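Local coordinates for protein CdnC (Chryseobacterium gregarium DSM 19109, PDB 7MGV) that probably uses ATP to join side chains of a ribosomally made precursor peptide through omega-ester bonds, installing single and bicyclic graspetide macrocycles, at residues E49-N54 with N84-I89; T239-D244 with V295-I300; D132-G137 with R348-L353; A247-S252 with K272-E277. All coordinates share one frame; numbering follows the deposited sequence.

Contact 1. Residues E49-N54 with N84-I89; sequences EVIRFN and NSLEDI
The strand 49-54 and the end of the strand 83-85 share no backbone pairing: the nearest CA atoms, those of Ile51 and Asn84, are 7.6 Å apart, and past Ser85 the second chain folds into a type I beta turn from Leu86 to Ile89. Side chains bridge that gap. Ile51 does most of it. With CG1 anti to its own carbonyl carbon (chi1 -62°) and the chain straight beyond, its CD1 reaches across to lie 3.7 Å from Asn84 CB and equally 3.7 Å from Leu86 CD2. The Ile51 and Asn84 side chains run past each other in opposite directions, so the flat amide lies alongside the isoleucine, its OD1 3.9 Å from Ile51 CG2. Leu86 brings a single branch, CD2, to both CD1 and CG2 of Ile51. Farther out, Glu49 OE2 stops 3.6 Å from Asn84 ND2, with carboxylate and amide planes 54° apart. Leu77 of strand 72-78 touches both Ile51 and Leu86. The contact joins an outermost strand of the parallel sheet in the MvdD-type pre-ATP-grasp domain to an outermost strand of the three-stranded antiparallel sheet. No hydrogen bond crosses between the segments, which implies cohesion chiefly by apolar burial around Ile51, perhaps with a weak electrostatic contribution from Glu49.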
loop_
_atom_site.group_PDB
_atom_site.type_symbol
_atom_site.label_atom_id
_atom_site.label_comp_id
_atom_site.label_asym_id
_atom_site.label_seq_id
_atom_site.Cartn_x
_atom_site.Cartn_y
_atom_site.Cartn_z
ATOM N N GLU A 49 27.853 -10.205 -2.323
ATOM C CA GLU A 49 27.520 -10.059 -3.731
ATOM C C GLU A 49 26.261 -9.216 -3.882
ATOM O O GLU A 49 25.321 -9.335 -3.090
ATOM C CB GLU A 49 27.316 -11.425 -4.390
ATOM C CG GLU A 49 27.131 -11.362 -5.899
ATOM C CD GLU A 49 26.514 -12.623 -6.472
ATOM O OE1 GLU A 49 26.491 -13.653 -5.766
ATOM O OE2 GLU A 49 26.045 -12.580 -7.630
ATOM N N VAL A 50 26.253 -8.362 -4.902
ATOM C CA VAL A 50 25.124 -7.490 -5.205
ATOM C C VAL A 50 24.428 -8.021 -6.450
ATOM O O VAL A 50 25.076 -8.268 -7.474
ATOM C CB VAL A 50 25.577 -6.034 -5.409
ATOM C CG1 VAL A 50 24.516 -5.246 -6.162
ATOM C CG2 VAL A 50 25.877 -5.378 -4.075
ATOM N N ILE A 51 23.114 -8.203 -6.359
ATOM C CA ILE A 51 22.282 -8.569 -7.498
ATOM C C ILE A 51 21.397 -7.373 -7.822
ATOM O O ILE A 51 20.565 -6.967 -7.000
ATOM C CB ILE A 51 21.440 -9.822 -7.216
ATOM C CG1 ILE A 51 22.348 -11.022 -6.947
ATOM C CG2 ILE A 51 20.509 -10.110 -8.384
ATOM C CD1 ILE A 51 21.595 -12.304 -6.674
ATOM N N ARG A 52 21.578 -6.811 -9.014
ATOM C CA ARG A 52 20.863 -5.610 -9.424
ATOM C C ARG A 52 19.620 -6.001 -10.215
ATOM O O ARG A 52 19.723 -6.624 -11.277
ATOM C CB ARG A 52 21.767 -4.705 -10.259
ATOM C CG ARG A 52 21.243 -3.289 -10.439
ATOM C CD ARG A 52 22.290 -2.400 -11.089
ATOM N NE ARG A 52 22.089 -0.988 -10.774
ATOM C CZ ARG A 52 21.681 -0.076 -11.651
ATOM N NH1 ARG A 52 21.429 -0.426 -12.905
ATOM N NH2 ARG A 52 21.529 1.185 -11.275
ATOM N N PHE A 53 18.452 -5.633 -9.696
ATOM C CA PHE A 53 17.173 -5.846 -10.367
ATOM C C PHE A 53 16.635 -4.470 -10.744
ATOM O O PHE A 53 16.018 -3.788 -9.921
ATOM C CB PHE A 53 16.202 -6.612 -9.471
ATOM C CG PHE A 53 14.943 -7.067 -10.169
ATOM C CD1 PHE A 53 14.780 -6.899 -11.536
ATOM C CD2 PHE A 53 13.923 -7.669 -9.451
ATOM C CE1 PHE A 53 13.622 -7.316 -12.169
ATOM C CE2 PHE A 53 12.766 -8.091 -10.079
ATOM C CZ PHE A 53 12.615 -7.913 -11.439
ATOM N N ASN A 54 16.873 -4.065 -11.988
ATOM C CA ASN A 54 16.394 -2.776 -12.467
ATOM C C ASN A 54 14.927 -2.905 -12.855
ATOM O O ASN A 54 14.570 -3.712 -13.722
ATOM C CB ASN A 54 17.245 -2.286 -13.634
ATOM C CG ASN A 54 18.401 -1.421 -13.176
ATOM O OD1 ASN A 54 19.064 -0.772 -13.982
ATOM N ND2 ASN A 54 18.644 -1.404 -11.869
ATOM N N ASN A 84 20.664 -15.115 -12.036
ATOM C CA ASN A 84 20.823 -15.361 -10.611
ATOM C C ASN A 84 19.612 -16.108 -10.069
ATOM O O ASN A 84 18.548 -16.149 -10.693
ATOM C CB ASN A 84 21.009 -14.047 -9.841
ATOM C CG ASN A 84 22.128 -13.192 -10.405
ATOM O OD1 ASN A 84 21.902 -12.347 -11.270
ATOM N ND2 ASN A 84 23.342 -13.405 -9.911
ATOM N N SER A 85 19.793 -16.710 -8.897
ATOM C CA SER A 85 18.705 -17.286 -8.120
ATOM C C SER A 85 18.548 -16.481 -6.837
ATOM O O SER A 85 19.539 -16.141 -6.185
ATOM C CB SER A 85 18.968 -18.764 -7.807
ATOM O OG SER A 85 19.468 -18.931 -6.494
ATOM N N LEU A 86 17.304 -16.165 -6.478
ATOM C CA LEU A 86 17.042 -15.189 -5.429
ATOM C C LEU A 86 16.424 -15.768 -4.165
ATOM O O LEU A 86 16.333 -15.049 -3.164
ATOM C CB LEU A 86 16.121 -14.080 -5.956
ATOM C CG LEU A 86 16.564 -13.393 -7.248
ATOM C CD1 LEU A 86 15.488 -12.436 -7.720
ATOM C CD2 LEU A 86 17.885 -12.668 -7.045
ATOM N N GLU A 87 15.992 -17.031 -4.172
ATOM C CA GLU A 87 15.345 -17.602 -2.994
ATOM C C GLU A 87 16.280 -17.716 -1.797
ATOM O O GLU A 87 15.810 -18.026 -0.697
ATOM C CB GLU A 87 14.766 -18.978 -3.329
ATOM C CG GLU A 87 15.806 -20.077 -3.477
ATOM C CD GLU A 87 16.549 -20.008 -4.798
ATOM O OE1 GLU A 87 17.796 -19.958 -4.779
ATOM O OE2 GLU A 87 15.885 -19.999 -5.856
ATOM N N ASP A 88 17.579 -17.474 -1.977
ATOM C CA ASP A 88 18.558 -17.585 -0.903
ATOM C C ASP A 88 19.310 -16.275 -0.681
ATOM O O ASP A 88 20.447 -16.279 -0.208
ATOM C CB ASP A 88 19.541 -18.720 -1.186
ATOM C CG ASP A 88 20.297 -18.521 -2.485
ATOM O OD1 ASP A 88 19.778 -17.812 -3.373
ATOM O OD2 ASP A 88 21.409 -19.072 -2.617
ATOM N N ILE A 89 18.689 -15.144 -1.027
ATOM C CA ILE A 89 19.320 -13.856 -0.774
ATOM C C ILE A 89 19.405 -13.616 0.728
ATOM O O ILE A 89 18.547 -14.058 1.505
ATOM C CB ILE A 89 18.556 -12.716 -1.472
ATOM C CG1 ILE A 89 17.084 -12.719 -1.055
ATOM C CG2 ILE A 89 18.697 -12.820 -2.984
ATOM C CD1 ILE A 89 16.342 -11.453 -1.424
#

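Contact 2. Residues T239-D244 with V295-I300; sequences TVVGRD and VDYGAI
Gly242 N gives the shortest hydrogen bond between the segments, 2.7 Å to Asp296 O and nearly straight at 169°, although the donor stands 30° off the carbonyl plane. Next along, Val240 and Gly298 form a hydrogen-bonded pair, with Val240 N 2.9 Å from Gly298 O and Gly298 N 3.0 Å from Val240 O; the second bond is more bent. Strands 239-241 and 297-300 thus run antiparallel at the middle of the antiparallel sheet of an ATP-grasp fold, and a type II' turn from Val241 to Asp244, with Gly242 at positive phi, leads on into strand 244-251. On one face the Tyr297 ring, its CG anti to the backbone N (chi1 179°), lies across the neighbouring strand: Thr239 CG2 comes obliquely to within 3.6 Å of CE1, Val241 CG2 meets the ring edge at CD1, and the OH is hydrogen-bonded to Gly319 O. Cutting Tyr297 back to an alanine would probably open a gap beside both of these methyls and cost the Gly319 carbonyl its phenol partner. On the other face Val240 CG2 packs 3.7 Å from Ile300 CD1, and both residues touch Ile286 of helix 280-293. The Asp296 carboxylate turns elsewhere, to Tyr134 and Arg348, while its OD1 passes 3.7 Å from Gly242 CA.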
loop_
_atom_site.group_PDB
_atom_site.type_symbol
_atom_site.label_atom_id
_atom_site.label_comp_id
_atom_site.label_asym_id
_atom_site.label_seq_id
_atom_site.Cartn_x
_atom_site.Cartn_y
_atom_site.Cartn_z
ATOM N N THR A 239 19.157 12.070 7.727
ATOM C CA THR A 239 19.166 10.737 7.140
ATOM C C THR A 239 19.523 9.732 8.228
ATOM O O THR A 239 20.565 9.858 8.878
ATOM C CB THR A 239 20.153 10.648 5.977
ATOM O OG1 THR A 239 20.019 11.806 5.142
ATOM C CG2 THR A 239 19.890 9.400 5.149
ATOM N N VAL A 240 18.661 8.742 8.425
ATOM C CA VAL A 240 18.855 7.712 9.435
ATOM C C VAL A 240 19.003 6.380 8.723
ATOM O O VAL A 240 18.105 5.968 7.975
ATOM C CB VAL A 240 17.694 7.667 10.440
ATOM C CG1 VAL A 240 18.085 6.849 11.660
ATOM C CG2 VAL A 240 17.293 9.072 10.834
ATOM N N VAL A 241 20.136 5.719 8.949
ATOM C CA VAL A 241 20.407 4.376 8.444
ATOM C C VAL A 241 20.624 3.497 9.669
ATOM O O VAL A 241 21.694 3.536 10.291
ATOM C CB VAL A 241 21.619 4.336 7.508
ATOM C CG1 VAL A 241 21.783 2.943 6.914
ATOM C CG2 VAL A 241 21.482 5.383 6.409
ATOM N N GLY A 242 19.617 2.703 10.020
ATOM C CA GLY A 242 19.671 1.940 11.249
ATOM C C GLY A 242 19.687 2.855 12.455
ATOM O O GLY A 242 18.700 3.542 12.735
ATOM N N ARG A 243 20.806 2.877 13.176
ATOM C CA ARG A 243 21.001 3.805 14.281
ATOM C C ARG A 243 22.035 4.876 13.957
ATOM O O ARG A 243 22.446 5.623 14.852
ATOM C CB ARG A 243 21.392 3.045 15.551
ATOM C CG ARG A 243 20.422 1.925 15.909
ATOM C CD ARG A 243 20.595 1.461 17.346
ATOM N NE ARG A 243 20.281 2.512 18.312
ATOM C CZ ARG A 243 19.052 2.812 18.720
ATOM N NH1 ARG A 243 18.009 2.145 18.245
ATOM N NH2 ARG A 243 18.864 3.783 19.603
ATOM N N ASP A 244 22.459 4.973 12.699
ATOM C CA ASP A 244 23.382 6.013 12.260
ATOM C C ASP A 244 22.581 7.235 11.829
ATOM O O ASP A 244 21.737 7.145 10.930
ATOM C CB ASP A 244 24.263 5.513 11.116
ATOM C CG ASP A 244 25.157 4.360 11.530
ATOM O OD1 ASP A 244 25.108 3.963 12.712
ATOM O OD2 ASP A 244 25.907 3.849 10.671
ATOM N N VAL A 295 11.394 0.564 10.736
ATOM C CA VAL A 295 12.137 0.652 9.487
ATOM C C VAL A 295 13.559 1.077 9.820
ATOM O O VAL A 295 13.827 1.677 10.863
ATOM C CB VAL A 295 11.496 1.633 8.485
ATOM C CG1 VAL A 295 10.065 1.238 8.209
ATOM C CG2 VAL A 295 11.569 3.058 9.013
ATOM N N ASP A 296 14.480 0.756 8.914
ATOM C CA ASP A 296 15.893 1.040 9.129
ATOM C C ASP A 296 16.421 2.146 8.226
ATOM O O ASP A 296 17.632 2.381 8.198
ATOM C CB ASP A 296 16.720 -0.230 8.945
ATOM C CG ASP A 296 16.861 -1.020 10.231
ATOM O OD1 ASP A 296 16.762 -0.408 11.315
ATOM O OD2 ASP A 296 17.070 -2.250 10.159
ATOM N N TYR A 297 15.549 2.831 7.490
ATOM C CA TYR A 297 15.953 3.994 6.714
ATOM C C TYR A 297 14.900 5.079 6.845
ATOM O O TYR A 297 13.700 4.795 6.859
ATOM C CB TYR A 297 16.161 3.667 5.230
ATOM C CG TYR A 297 16.556 4.884 4.425
ATOM C CD1 TYR A 297 17.851 5.383 4.479
ATOM C CD2 TYR A 297 15.629 5.551 3.635
ATOM C CE1 TYR A 297 18.216 6.502 3.755
ATOM C CE2 TYR A 297 15.984 6.671 2.910
ATOM C CZ TYR A 297 17.279 7.142 2.972
ATOM O OH TYR A 297 17.635 8.256 2.249
ATOM N N GLY A 298 15.357 6.324 6.938
ATOM C CA GLY A 298 14.443 7.445 7.029
ATOM C C GLY A 298 15.099 8.736 6.605
ATOM O O GLY A 298 16.298 8.938 6.810
ATOM N N ALA A 299 14.301 9.616 6.002
ATOM C CA ALA A 299 14.726 10.969 5.653
ATOM C C ALA A 299 13.734 11.943 6.276
ATOM O O ALA A 299 12.618 12.107 5.770
ATOM C CB ALA A 299 14.811 11.156 4.140
ATOM N N ILE A 300 14.139 12.584 7.369
ATOM C CA ILE A 300 13.269 13.454 8.152
ATOM C C ILE A 300 13.573 14.905 7.814
ATOM O O ILE A 300 14.742 15.294 7.677
ATOM C CB ILE A 300 13.442 13.190 9.662
ATOM C CG1 ILE A 300 12.979 11.775 10.017
ATOM C CG2 ILE A 300 12.679 14.218 10.488
ATOM C CD1 ILE A 300 14.098 10.762 10.098
#

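Contact 3. Residues D132-G137 with R348-L353; sequences DAYSLG and RDNRVL
Asn350 lies crosswise to Tyr134, the two side chains meeting at about a right angle with amide and ring planes 37° apart. Its OD1 comes obliquely to 3.1 Å from Tyr134 CD1, while Arg348 O approaches the ring at its edge. The amide's main grip is on the backbone of Ser135: OD1 accepts from Ser135 N at 3.0 Å, and ND2 donates to Ser135 O at 2.6 Å, almost straight (176°) and in both the amide and carbonyl planes. Two bonds, one from each arm of the amide, fix its rotation; with CG between backbone N and carbonyl carbon (chi1 60°), the group is folded toward the strand, where both can form. A water ties Ala133 O, Ser135 OG and Asn350 O together. Further on, Val352 N donates to Asp132 O at 3.1 Å, and Arg351 lays its CG 3.4 Å from Tyr134 N. The Arg351 guanidinium turns back side-on, NE and NH2 both reaching Asp349 OD2. Asp132 OD2 pairs instead with Lys157 of the second subunit. The asparagine thus imitates a peptide group, bonding to N and O of one strand residue, and so docks the irregular C-terminal tail along edge strand 134-136 of the parallel sheet in the pre-ATP-grasp domain.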
loop_
_atom_site.group_PDB
_atom_site.type_symbol
_atom_site.label_atom_id
_atom_site.label_comp_id
_atom_site.label_asym_id
_atom_site.label_seq_id
_atom_site.Cartn_x
_atom_site.Cartn_y
_atom_site.Cartn_z
ATOM N N ASP A 132 11.257 -13.100 2.747
ATOM C CA ASP A 132 11.299 -13.210 4.198
ATOM C C ASP A 132 12.668 -12.889 4.783
ATOM O O ASP A 132 12.788 -12.774 6.006
ATOM C CB ASP A 132 10.862 -14.612 4.647
ATOM C CG ASP A 132 11.723 -15.715 4.063
ATOM O OD1 ASP A 132 12.601 -15.419 3.226
ATOM O OD2 ASP A 132 11.515 -16.885 4.447
ATOM N N ALA A 133 13.694 -12.746 3.948
ATOM C CA ALA A 133 14.964 -12.230 4.426
ATOM C C ALA A 133 14.811 -10.768 4.831
ATOM O O ALA A 133 13.831 -10.102 4.482
ATOM C CB ALA A 133 16.043 -12.378 3.352
ATOM N N TYR A 134 15.788 -10.274 5.593
ATOM C CA TYR A 134 15.758 -8.890 6.051
ATOM C C TYR A 134 15.567 -7.941 4.874
ATOM O O TYR A 134 16.184 -8.104 3.818
ATOM C CB TYR A 134 17.045 -8.547 6.802
ATOM C CG TYR A 134 17.188 -7.070 7.091
ATOM C CD1 TYR A 134 16.545 -6.489 8.177
ATOM C CD2 TYR A 134 17.957 -6.254 6.270
ATOM C CE1 TYR A 134 16.668 -5.138 8.440
ATOM C CE2 TYR A 134 18.084 -4.905 6.524
ATOM C CZ TYR A 134 17.439 -4.352 7.608
ATOM O OH TYR A 134 17.571 -3.008 7.857
ATOM N N SER A 135 14.702 -6.946 5.059
ATOM C CA SER A 135 14.311 -6.046 3.983
ATOM C C SER A 135 14.520 -4.603 4.412
ATOM O O SER A 135 14.097 -4.208 5.503
ATOM C CB SER A 135 12.848 -6.269 3.585
ATOM O OG SER A 135 11.969 -5.776 4.580
ATOM N N LEU A 136 15.178 -3.826 3.555
ATOM C CA LEU A 136 15.251 -2.374 3.712
ATOM C C LEU A 136 14.291 -1.768 2.693
ATOM O O LEU A 136 14.667 -1.383 1.586
ATOM C CB LEU A 136 16.680 -1.872 3.532
ATOM C CG LEU A 136 16.914 -0.402 3.881
ATOM C CD1 LEU A 136 16.379 -0.075 5.269
ATOM C CD2 LEU A 136 18.390 -0.057 3.777
ATOM N N GLY A 137 13.023 -1.698 3.086
ATOM C CA GLY A 137 11.981 -1.237 2.192
ATOM C C GLY A 137 11.100 -2.366 1.703
ATOM O O GLY A 137 11.598 -3.420 1.297
ATOM N N ARG A 348 16.796 -3.208 12.915
ATOM C CA ARG A 348 15.443 -3.504 13.381
ATOM C C ARG A 348 14.972 -4.692 12.555
ATOM O O ARG A 348 14.453 -4.543 11.449
ATOM C CB ARG A 348 14.531 -2.293 13.233
ATOM C CG ARG A 348 14.915 -1.127 14.128
ATOM C CD ARG A 348 14.269 0.166 13.667
ATOM N NE ARG A 348 14.717 1.311 14.454
ATOM C CZ ARG A 348 15.742 2.090 14.123
ATOM N NH1 ARG A 348 16.428 1.851 13.014
ATOM N NH2 ARG A 348 16.079 3.111 14.901
ATOM N N ASP A 349 15.182 -5.890 13.099
ATOM C CA ASP A 349 14.954 -7.121 12.352
ATOM C C ASP A 349 13.501 -7.226 11.910
ATOM O O ASP A 349 12.587 -7.205 12.740
ATOM C CB ASP A 349 15.342 -8.326 13.208
ATOM C CG ASP A 349 15.464 -9.601 12.400
ATOM O OD1 ASP A 349 16.192 -9.595 11.386
ATOM O OD2 ASP A 349 14.836 -10.611 12.781
ATOM N N ASN A 350 13.292 -7.338 10.597
ATOM C CA ASN A 350 11.954 -7.428 10.022
ATOM C C ASN A 350 11.781 -8.681 9.171
ATOM O O ASN A 350 10.939 -8.700 8.267
ATOM C CB ASN A 350 11.635 -6.175 9.201
ATOM C CG ASN A 350 12.611 -5.954 8.053
ATOM O OD1 ASN A 350 13.454 -6.803 7.760
ATOM N ND2 ASN A 350 12.496 -4.806 7.397
ATOM N N ARG A 351 12.565 -9.723 9.434
ATOM C CA ARG A 351 12.415 -10.966 8.692
ATOM C C ARG A 351 11.044 -11.573 8.959
ATOM O O ARG A 351 10.547 -11.556 10.088
ATOM C CB ARG A 351 13.513 -11.957 9.080
ATOM C CG ARG A 351 14.908 -11.544 8.639
ATOM C CD ARG A 351 15.961 -12.462 9.232
ATOM N NE ARG A 351 15.912 -12.474 10.690
ATOM C CZ ARG A 351 16.653 -13.265 11.458
ATOM N NH1 ARG A 351 17.508 -14.116 10.907
ATOM N NH2 ARG A 351 16.540 -13.208 12.779
ATOM N N VAL A 352 10.428 -12.103 7.905
ATOM C CA VAL A 352 9.129 -12.755 8.026
ATOM C C VAL A 352 9.387 -14.175 8.520
ATOM O O VAL A 352 9.737 -15.062 7.739
ATOM C CB VAL A 352 8.355 -12.747 6.707
ATOM C CG1 VAL A 352 7.008 -13.436 6.879
ATOM C CG2 VAL A 352 8.172 -11.322 6.210
ATOM N N LEU A 353 9.236 -14.381 9.825
ATOM C CA LEU A 353 9.323 -15.706 10.434
ATOM C C LEU A 353 10.706 -16.323 10.258
ATOM O O LEU A 353 11.628 -16.022 11.014
ATOM C CB LEU A 353 8.255 -16.623 9.842
ATOM C CG LEU A 353 7.779 -17.792 10.692
ATOM C CD1 LEU A 353 7.668 -17.361 12.132
ATOM C CD2 LEU A 353 6.437 -18.266 10.189
HETATM O O HOH W 1 11.554 -8.647 5.371
#

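Contact 4. Residues A247-S252 with K272-E277; sequences AFEIDS and KWIPTE
Ile250 sets CG1 over one face of Trp273, a CH-pi contact 3.5 Å from the centroid of the six-membered ring, at the tight end of an antiparallel pairing that closes the margin of the ATP-grasp central sheet. Strand 274-276 is outermost there, beside 244-251. Glu249 and Ile274 form a hydrogen-bonded pair, with Glu249 N to Ile274 O and Ile274 N to Glu249 O both 2.9 Å. Ile250 CD1 extends the cover along the indole, reaching CE2 at 3.4 Å, and Trp323 meets the same indole with its ring nearly perpendicular. Replacing Trp273 with an alanine would probably leave Ile250 without the flat surface it packs on and strip Trp323 of its ring partner. Packing is slacker toward exposed Pro275, whose CG lies 3.8 Å from Phe248 CE1, with its CA close to the same ring. The opposite face, carrying Glu249, Ile274 and Thr276, is more polar and partly solvent-exposed: Ile274 is exposed, yet its CG1 lies 3.7 Å from Glu249 CG, while Glu249 itself is buried. The glutamate's CG sits between its backbone N and carbonyl carbon (chi1 84°), and the extended remainder crosses Thr276 at about a right angle. Thr276 OG1 donates to Glu249 OE1 at 3.0 Å, arriving from above the carboxylate plane, 67° out of it.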
loop_
_atom_site.group_PDB
_atom_site.type_symbol
_atom_site.label_atom_id
_atom_site.label_comp_id
_atom_site.label_asym_id
_atom_site.label_seq_id
_atom_site.Cartn_x
_atom_site.Cartn_y
_atom_site.Cartn_z
ATOM N N ALA A 247 22.848 14.464 10.247
ATOM C CA ALA A 247 22.061 15.687 10.217
ATOM C C ALA A 247 22.765 16.743 9.379
ATOM O O ALA A 247 23.977 16.944 9.501
ATOM C CB ALA A 247 21.822 16.220 11.632
ATOM N N PHE A 248 21.994 17.429 8.540
ATOM C CA PHE A 248 22.497 18.509 7.708
ATOM C C PHE A 248 21.585 19.711 7.875
ATOM O O PHE A 248 20.368 19.560 8.020
ATOM C CB PHE A 248 22.567 18.098 6.234
ATOM C CG PHE A 248 23.385 16.864 5.991
ATOM C CD1 PHE A 248 24.732 16.962 5.689
ATOM C CD2 PHE A 248 22.808 15.607 6.067
ATOM C CE1 PHE A 248 25.490 15.828 5.465
ATOM C CE2 PHE A 248 23.559 14.470 5.846
ATOM C CZ PHE A 248 24.902 14.581 5.545
ATOM N N GLU A 249 22.175 20.901 7.847
ATOM C CA GLU A 249 21.438 22.123 8.115
ATOM C C GLU A 249 21.747 23.183 7.069
ATOM O O GLU A 249 22.839 23.226 6.493
ATOM C CB GLU A 249 21.751 22.675 9.516
ATOM C CG GLU A 249 23.003 23.533 9.601
ATOM C CD GLU A 249 23.250 24.067 10.999
ATOM O OE1 GLU A 249 22.727 23.474 11.967
ATOM O OE2 GLU A 249 23.969 25.081 11.132
ATOM N N ILE A 250 20.741 24.013 6.814
ATOM C CA ILE A 250 20.902 25.301 6.154
ATOM C C ILE A 250 20.522 26.364 7.174
ATOM O O ILE A 250 19.367 26.417 7.621
ATOM C CB ILE A 250 20.041 25.427 4.888
ATOM C CG1 ILE A 250 20.550 24.490 3.794
ATOM C CG2 ILE A 250 20.043 26.865 4.390
ATOM C CD1 ILE A 250 19.840 24.664 2.467
ATOM N N ASP A 251 21.496 27.184 7.560
ATOM C CA ASP A 251 21.283 28.252 8.533
ATOM C C ASP A 251 20.847 29.494 7.768
ATOM O O ASP A 251 21.679 30.252 7.263
ATOM C CB ASP A 251 22.551 28.505 9.343
ATOM C CG ASP A 251 22.267 29.151 10.686
ATOM O OD1 ASP A 251 21.346 29.993 10.764
ATOM O OD2 ASP A 251 22.967 28.817 11.666
ATOM N N SER A 252 19.530 29.696 7.671
ATOM C CA SER A 252 19.007 30.860 6.963
ATOM C C SER A 252 19.394 32.150 7.670
ATOM O O SER A 252 19.730 33.149 7.020
ATOM C CB SER A 252 17.486 30.755 6.841
ATOM O OG SER A 252 17.080 29.414 6.630
ATOM N N LYS A 272 24.222 25.810 0.450
ATOM C CA LYS A 272 24.666 24.430 0.577
ATOM C C LYS A 272 24.381 23.916 1.981
ATOM O O LYS A 272 24.576 24.633 2.968
ATOM C CB LYS A 272 26.161 24.305 0.274
ATOM C CG LYS A 272 26.560 24.818 -1.098
ATOM C CD LYS A 272 27.358 23.775 -1.861
ATOM C CE LYS A 272 27.595 24.203 -3.300
ATOM N NZ LYS A 272 27.395 23.079 -4.255
ATOM N N TRP A 273 23.912 22.676 2.062
ATOM C CA TRP A 273 23.742 22.024 3.350
ATOM C C TRP A 273 25.100 21.752 3.978
ATOM O O TRP A 273 26.038 21.319 3.304
ATOM C CB TRP A 273 22.968 20.717 3.187
ATOM C CG TRP A 273 21.612 20.912 2.599
ATOM C CD1 TRP A 273 21.292 20.954 1.273
ATOM C CD2 TRP A 273 20.389 21.102 3.315
ATOM N NE1 TRP A 273 19.942 21.159 1.121
ATOM C CE2 TRP A 273 19.364 21.251 2.359
ATOM C CE3 TRP A 273 20.059 21.159 4.672
ATOM C CZ2 TRP A 273 18.035 21.454 2.716
ATOM C CZ3 TRP A 273 18.738 21.363 5.025
ATOM C CH2 TRP A 273 17.742 21.509 4.051
ATOM N N ILE A 274 25.210 22.017 5.274
ATOM C CA ILE A 274 26.441 21.702 5.991
ATOM C C ILE A 274 26.126 20.648 7.046
ATOM O O ILE A 274 25.054 20.693 7.666
ATOM C CB ILE A 274 27.075 22.959 6.612
ATOM C CG1 ILE A 274 26.173 23.556 7.694
ATOM C CG2 ILE A 274 27.370 23.992 5.532
ATOM C CD1 ILE A 274 26.892 24.498 8.637
ATOM N N PRO A 275 27.001 19.665 7.253
ATOM C CA PRO A 275 26.774 18.698 8.330
ATOM C C PRO A 275 26.712 19.393 9.680
ATOM O O PRO A 275 27.414 20.376 9.933
ATOM C CB PRO A 275 27.984 17.762 8.232
ATOM C CG PRO A 275 28.444 17.893 6.817
ATOM C CD PRO A 275 28.172 19.317 6.430
ATOM N N THR A 276 25.854 18.872 10.550
ATOM C CA THR A 276 25.631 19.452 11.864
ATOM C C THR A 276 25.338 18.321 12.839
ATOM O O THR A 276 25.241 17.151 12.455
ATOM C CB THR A 276 24.493 20.478 11.826
ATOM O OG1 THR A 276 24.477 21.228 13.047
ATOM C CG2 THR A 276 23.151 19.781 11.644
ATOM N N GLU A 277 25.201 18.674 14.114
ATOM C CA GLU A 277 24.932 17.709 15.168
ATOM C C GLU A 277 23.660 18.109 15.900
ATOM O O GLU A 277 23.480 19.281 16.248
ATOM C CB GLU A 277 26.114 17.616 16.136
ATOM C CG GLU A 277 27.384 17.102 15.479
ATOM C CD GLU A 277 28.617 17.334 16.324
ATOM O OE1 GLU A 277 28.464 17.599 17.534
ATOM O OE2 GLU A 277 29.738 17.255 15.778
#

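How the contacts relate
Contacts 2 and 4 belong to one antiparallel sheet, in which strands 234-241 and 244-251 are neighbours; contact 4 is nested within the loop that contact 2 closes, and their centres lie 17 Å apart. Contacts 1 and 3 both reach the parallel sheet of the pre-ATP-grasp domain and touch where Ile89 O meets Ala133 CB at 3.5 Å. Contact 3 connects the two regions: Tyr134 OH lies 2.5 Å from Asp296 OD2, and Arg348 NH1 2.8 Å from Gly242 O. Bound ADP is nearest to contact 4, about 7 Å from the Trp273 side chain, against about 12 Å from that of Ile300 in contact 2. Contact 1 is remote from contact 4, their centres 37 Å apart.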